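PDB 4WOD: taurocyamine kinase from Schistosoma mansoni, which reversibly transfers a phosphate group between ATP and the guanidino compound taurocyamine, using magnesium as cofactor. Local coordinates for residues I570-N573 with N574-F578; A601-K604 with R605-G609. The protein carries 4 engineered substitutions. One frame throughout, in Å; residues are numbered along the deposited sequence.

In the fold
Both contacts are local and lie in the second catalytic domain of this duplicated kinase, about 13 Å apart between centres. Contact 1 is the turn joining strands 569-573 and 578-582 of the eight-stranded antiparallel sheet; contact 2 is about two and a half turns of helix 599-614, which packs on strands 480-489 and 588-595 of that sheet. The hairpin end is only partly buried and depends on amide and backbone hydrogen bonds, whereas the helix is mostly buried and combines backbone bonds with a CH-pi contact and a less buried salt bridge. They meet directly: R605 NE lies 3.0 Å from T577 O, probably hydrogen-bonded, and the F578 ring packs on G609.

Contact 1. Residues I570-N573 with N574-F578; sequences IFHN and NSKTF
N573 closes this beta-hairpin connection with its side chain as well as its backbone. The hairpin links strands 569-573 and 578-582, neighbours in the antiparallel sheet of the second catalytic domain. A type I beta turn runs from N573 to K576, with K576 N donating to N573 O at 3.1 Å, and N573 N reaches F578 O at 3.0 Å where the chain returns to the sheet. The amide does the rest. N573 OD1 takes T577 N at 2.9 Å, in the carbonyl plane and on a lone pair, and F578 N from well above that plane; N573 ND2 meets T577 OG1 at 3.0 Å with that oxygen close to the amide plane. With chi1 at 57°, CG sits between the backbone N and the carbonyl carbon, which carries the amide in over the returning chain.

The backbone oxygen of N573 is gripped twice as well: H572 ND1 approaches N573 O at 2.7 Å, from the face opposite K576 N. K576 CG lies over one face of the H572 ring, 3.9 Å from its centroid and only 13° off the normal, a CH-pi contact. F571 and F578 cross at an angle and touch at their rims, F571 CE2 lying 4.0 Å from F578 CD2.

Further out, F578 meets the H523 ring edge-to-face, while L519 touches both F571 and F578. N573 ND2 also donates to E522 O, so both ends of the amide are held and its rotation is fixed. Beyond CG the K576 chain stays extended, and its NZ forms a salt bridge with D544 OD2.

Contact 2. Residues A601-K604 with R605-G609; sequences AVYK and RLIEG
Y603 and I607, one turn apart on helix 599-614, cross at an angle, the isoleucine lying over one face of the tyrosine ring. I607 CG1 is 3.8 Å from the Y603 ring centroid and 24° off its normal, which makes a CH-pi contact displaced toward the rim, where CE2 is the nearest ring atom; CD1 continues over CZ. CG1 gets there because it stands anti to the carbonyl carbon (chi1 -57°), bringing it back along the helix. The Y603 hydroxyl is bonded to F462 O, and F470 meets the ring edge-to-face.

K604 and E608 also cross obliquely, on a less buried side. The lysine is extended as far as its last torsion, where a bend lets K604 NZ form a salt bridge with E608 OE2 at 2.7 Å, on the syn side and 20° out of the carboxylate plane. A water donates to E608 OE1 at 3.0 Å and accepts a weak bond from K604 NZ, bridging the pair.

A601 O lies over one guanidinium face of R605, toward its rim.

Along the backbone, i to i+4 bonds continue the helix, I607 N to Y603 O measuring 2.9 Å. V602 and L606 pack on strands 480-489 and 588-595, while Y603 also touches helix 695-715. K604 is probably balanced by E608 on its own helix, whereas the charge of R605 is probably balanced by E522 at NH1, with Q594 adding a neutral acceptor at NH2.

Contact 1. Residues I570-N573 with N574-F578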
loop_
_atom_site.group_PDB
_atom_site.type_symbol
_atom_site.label_atom_id
_atom_site.label_comp_id
_atom_site.label_asym_id
_atom_site.label_seq_id
_atom_site.Cartn_x
_atom_site.Cartn_y
_atom_site.Cartn_z
ATOM N N ILE A 570 -1.380 20.971 9.485
ATOM C CA ILE A 570 -0.617 21.221 10.687
ATOM C C ILE A 570 -0.643 22.715 10.979
ATOM O O ILE A 570 -0.399 23.525 10.086
ATOM C CB ILE A 570 0.851 20.741 10.550
ATOM C CG1 ILE A 570 0.900 19.237 10.237
ATOM C CG2 ILE A 570 1.648 21.054 11.835
ATOM C CD1 ILE A 570 2.294 18.729 9.931
ATOM N N PHE A 571 -0.933 23.057 12.234
ATOM C CA PHE A 571 -0.869 24.431 12.739
ATOM C C PHE A 571 0.264 24.528 13.761
ATOM O O PHE A 571 0.474 23.612 14.543
ATOM C CB PHE A 571 -2.205 24.831 13.390
ATOM C CG PHE A 571 -2.172 26.159 14.123
ATOM C CD1 PHE A 571 -2.457 27.335 13.456
ATOM C CD2 PHE A 571 -1.892 26.215 15.488
ATOM C CE1 PHE A 571 -2.433 28.561 14.120
ATOM C CE2 PHE A 571 -1.873 27.440 16.173
ATOM C CZ PHE A 571 -2.144 28.610 15.482
ATOM N N HIS A 572 1.008 25.627 13.754
ATOM C CA HIS A 572 1.827 25.921 14.917
ATOM C C HIS A 572 2.111 27.408 15.033
ATOM O O HIS A 572 1.950 28.164 14.073
ATOM C CB HIS A 572 3.141 25.111 14.913
ATOM C CG HIS A 572 4.051 25.379 13.750
ATOM N ND1 HIS A 572 4.578 26.625 13.474
ATOM C CD2 HIS A 572 4.568 24.539 12.818
ATOM C CE1 HIS A 572 5.357 26.546 12.408
ATOM N NE2 HIS A 572 5.370 25.291 11.993
ATOM N N ASN A 573 2.526 27.817 16.227
ATOM C CA ASN A 573 2.922 29.199 16.438
ATOM C C ASN A 573 4.340 29.396 15.896
ATOM O O ASN A 573 4.991 28.435 15.446
ATOM C CB ASN A 573 2.820 29.587 17.926
ATOM C CG ASN A 573 3.656 28.699 18.853
ATOM O OD1 ASN A 573 4.332 27.769 18.418
ATOM N ND2 ASN A 573 3.618 29.008 20.152
ATOM N N ASN A 574 4.812 30.633 15.889
ATOM C CA ASN A 574 6.107 30.891 15.285
ATOM C C ASN A 574 7.249 30.156 15.967
ATOM O O ASN A 574 8.151 29.631 15.291
ATOM C CB ASN A 574 6.403 32.388 15.275
ATOM C CG ASN A 574 7.618 32.720 14.434
ATOM O OD1 ASN A 574 8.730 32.840 14.947
ATOM N ND2 ASN A 574 7.412 32.842 13.125
ATOM N N SER A 575 7.208 30.120 17.301
ATOM C CA SER A 575 8.216 29.453 18.121
ATOM C C SER A 575 8.184 27.932 18.045
ATOM O O SER A 575 9.079 27.271 18.576
ATOM C CB SER A 575 8.051 29.855 19.590
ATOM O OG SER A 575 8.267 31.239 19.754
ATOM N N LYS A 576 7.128 27.392 17.433
ATOM C CA LYS A 576 6.910 25.946 17.334
ATOM C C LYS A 576 6.809 25.274 18.704
ATOM O O LYS A 576 7.251 24.138 18.883
ATOM C CB LYS A 576 8.016 25.289 16.496
ATOM C CG LYS A 576 8.020 25.775 15.068
ATOM C CD LYS A 576 9.273 25.369 14.321
ATOM C CE LYS A 576 9.560 26.367 13.194
ATOM N NZ LYS A 576 10.634 25.923 12.265
ATOM N N THR A 577 6.178 25.974 19.644
ATOM C CA THR A 577 5.983 25.486 21.000
ATOM C C THR A 577 4.519 25.178 21.271
ATOM O O THR A 577 4.172 24.650 22.321
ATOM C CB THR A 577 6.468 26.490 22.044
ATOM O OG1 THR A 577 5.736 27.712 21.907
ATOM C CG2 THR A 577 7.953 26.751 21.869
ATOM N N PHE A 578 3.675 25.496 20.303
ATOM C CA PHE A 578 2.269 25.135 20.355
ATOM C C PHE A 578 1.865 24.700 18.949
ATOM O O PHE A 578 2.045 25.444 17.992
ATOM C CB PHE A 578 1.401 26.311 20.853
ATOM C CG PHE A 578 -0.059 25.972 20.945
ATOM C CD1 PHE A 578 -0.537 25.214 22.002
ATOM C CD2 PHE A 578 -0.944 26.386 19.958
ATOM C CE1 PHE A 578 -1.893 24.879 22.085
ATOM C CE2 PHE A 578 -2.306 26.058 20.037
ATOM C CZ PHE A 578 -2.768 25.299 21.092
#

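Contact 2. Residues A601-K604 with R605-G609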
loop_
_atom_site.group_PDB
_atom_site.type_symbol
_atom_site.label_atom_id
_atom_site.label_comp_id
_atom_site.label_asym_id
_atom_site.label_seq_id
_atom_site.Cartn_x
_atom_site.Cartn_y
_atom_site.Cartn_z
ATOM N N ALA A 601 5.301 25.495 32.450
ATOM C CA ALA A 601 5.105 26.419 31.334
ATOM C C ALA A 601 4.531 25.721 30.089
ATOM O O ALA A 601 3.745 26.313 29.352
ATOM C CB ALA A 601 6.419 27.121 30.984
ATOM N N VAL A 602 4.929 24.472 29.851
ATOM C CA VAL A 602 4.373 23.709 28.735
ATOM C C VAL A 602 2.890 23.433 28.999
ATOM O O VAL A 602 2.027 23.588 28.122
ATOM C CB VAL A 602 5.127 22.375 28.534
ATOM C CG1 VAL A 602 4.561 21.614 27.327
ATOM C CG2 VAL A 602 6.605 22.636 28.350
ATOM N N TYR A 603 2.613 23.018 30.223
ATOM C CA TYR A 603 1.255 22.662 30.645
ATOM C C TYR A 603 0.327 23.869 30.575
ATOM O O TYR A 603 -0.770 23.783 30.038
ATOM C CB TYR A 603 1.291 22.095 32.061
ATOM C CG TYR A 603 -0.041 21.630 32.582
ATOM C CD1 TYR A 603 -0.483 20.344 32.323
ATOM C CD2 TYR A 603 -0.857 22.475 33.327
ATOM C CE1 TYR A 603 -1.719 19.890 32.782
ATOM C CE2 TYR A 603 -2.107 22.026 33.813
ATOM C CZ TYR A 603 -2.526 20.727 33.528
ATOM O OH TYR A 603 -3.744 20.244 33.979
ATOM N N LYS A 604 0.786 24.992 31.119
ATOM C CA LYS A 604 0.021 26.225 31.094
ATOM C C LYS A 604 -0.345 26.614 29.650
ATOM O O LYS A 604 -1.508 26.871 29.361
ATOM C CB LYS A 604 0.808 27.351 31.774
ATOM C CG LYS A 604 0.011 28.655 31.956
ATOM C CD LYS A 604 0.710 29.613 32.923
ATOM C CE LYS A 604 -0.014 30.955 33.007
ATOM N NZ LYS A 604 0.043 31.650 31.697
ATOM N N ARG A 605 0.644 26.626 28.754
ATOM C CA ARG A 605 0.414 26.962 27.348
ATOM C C ARG A 605 -0.582 25.989 26.713
ATOM O O ARG A 605 -1.513 26.405 26.030
ATOM C CB ARG A 605 1.737 26.956 26.562
ATOM C CG ARG A 605 1.607 27.409 25.127
ATOM C CD ARG A 605 2.980 27.669 24.503
ATOM N NE ARG A 605 3.871 26.534 24.689
ATOM C CZ ARG A 605 4.948 26.532 25.464
ATOM N NH1 ARG A 605 5.312 27.629 26.112
ATOM N NH2 ARG A 605 5.675 25.428 25.573
ATOM N N LEU A 606 -0.389 24.691 26.952
ATOM C CA LEU A 606 -1.369 23.715 26.482
ATOM C C LEU A 606 -2.793 24.031 26.959
ATOM O O LEU A 606 -3.703 24.105 26.133
ATOM C CB LEU A 606 -1.007 22.298 26.923
ATOM C CG LEU A 606 -2.041 21.290 26.389
ATOM C CD1 LEU A 606 -2.178 21.385 24.842
ATOM C CD2 LEU A 606 -1.694 19.876 26.801
ATOM N N ILE A 607 -3.001 24.204 28.268
ATOM C CA ILE A 607 -4.368 24.382 28.790
ATOM C C ILE A 607 -5.040 25.622 28.183
ATOM O O ILE A 607 -6.218 25.602 27.788
ATOM C CB ILE A 607 -4.399 24.476 30.350
ATOM C CG1 ILE A 607 -3.768 23.232 30.987
ATOM C CG2 ILE A 607 -5.831 24.681 30.856
ATOM C CD1 ILE A 607 -4.281 21.923 30.442
ATOM N N GLU A 608 -4.272 26.693 28.068
ATOM C CA GLU A 608 -4.799 27.930 27.542
ATOM C C GLU A 608 -5.162 27.770 26.068
ATOM O O GLU A 608 -6.140 28.351 25.606
ATOM C CB GLU A 608 -3.792 29.059 27.736
ATOM C CG GLU A 608 -3.660 29.479 29.193
ATOM C CD GLU A 608 -2.500 30.425 29.416
ATOM O OE1 GLU A 608 -1.783 30.736 28.431
ATOM O OE2 GLU A 608 -2.301 30.837 30.580
ATOM N N GLY A 609 -4.401 26.945 25.350
ATOM C CA GLY A 609 -4.700 26.675 23.957
ATOM C C GLY A 609 -5.951 25.835 23.763
ATOM O O GLY A 609 -6.727 26.034 22.825
HETATM O O HOH W 1 1.209 30.444 28.658
#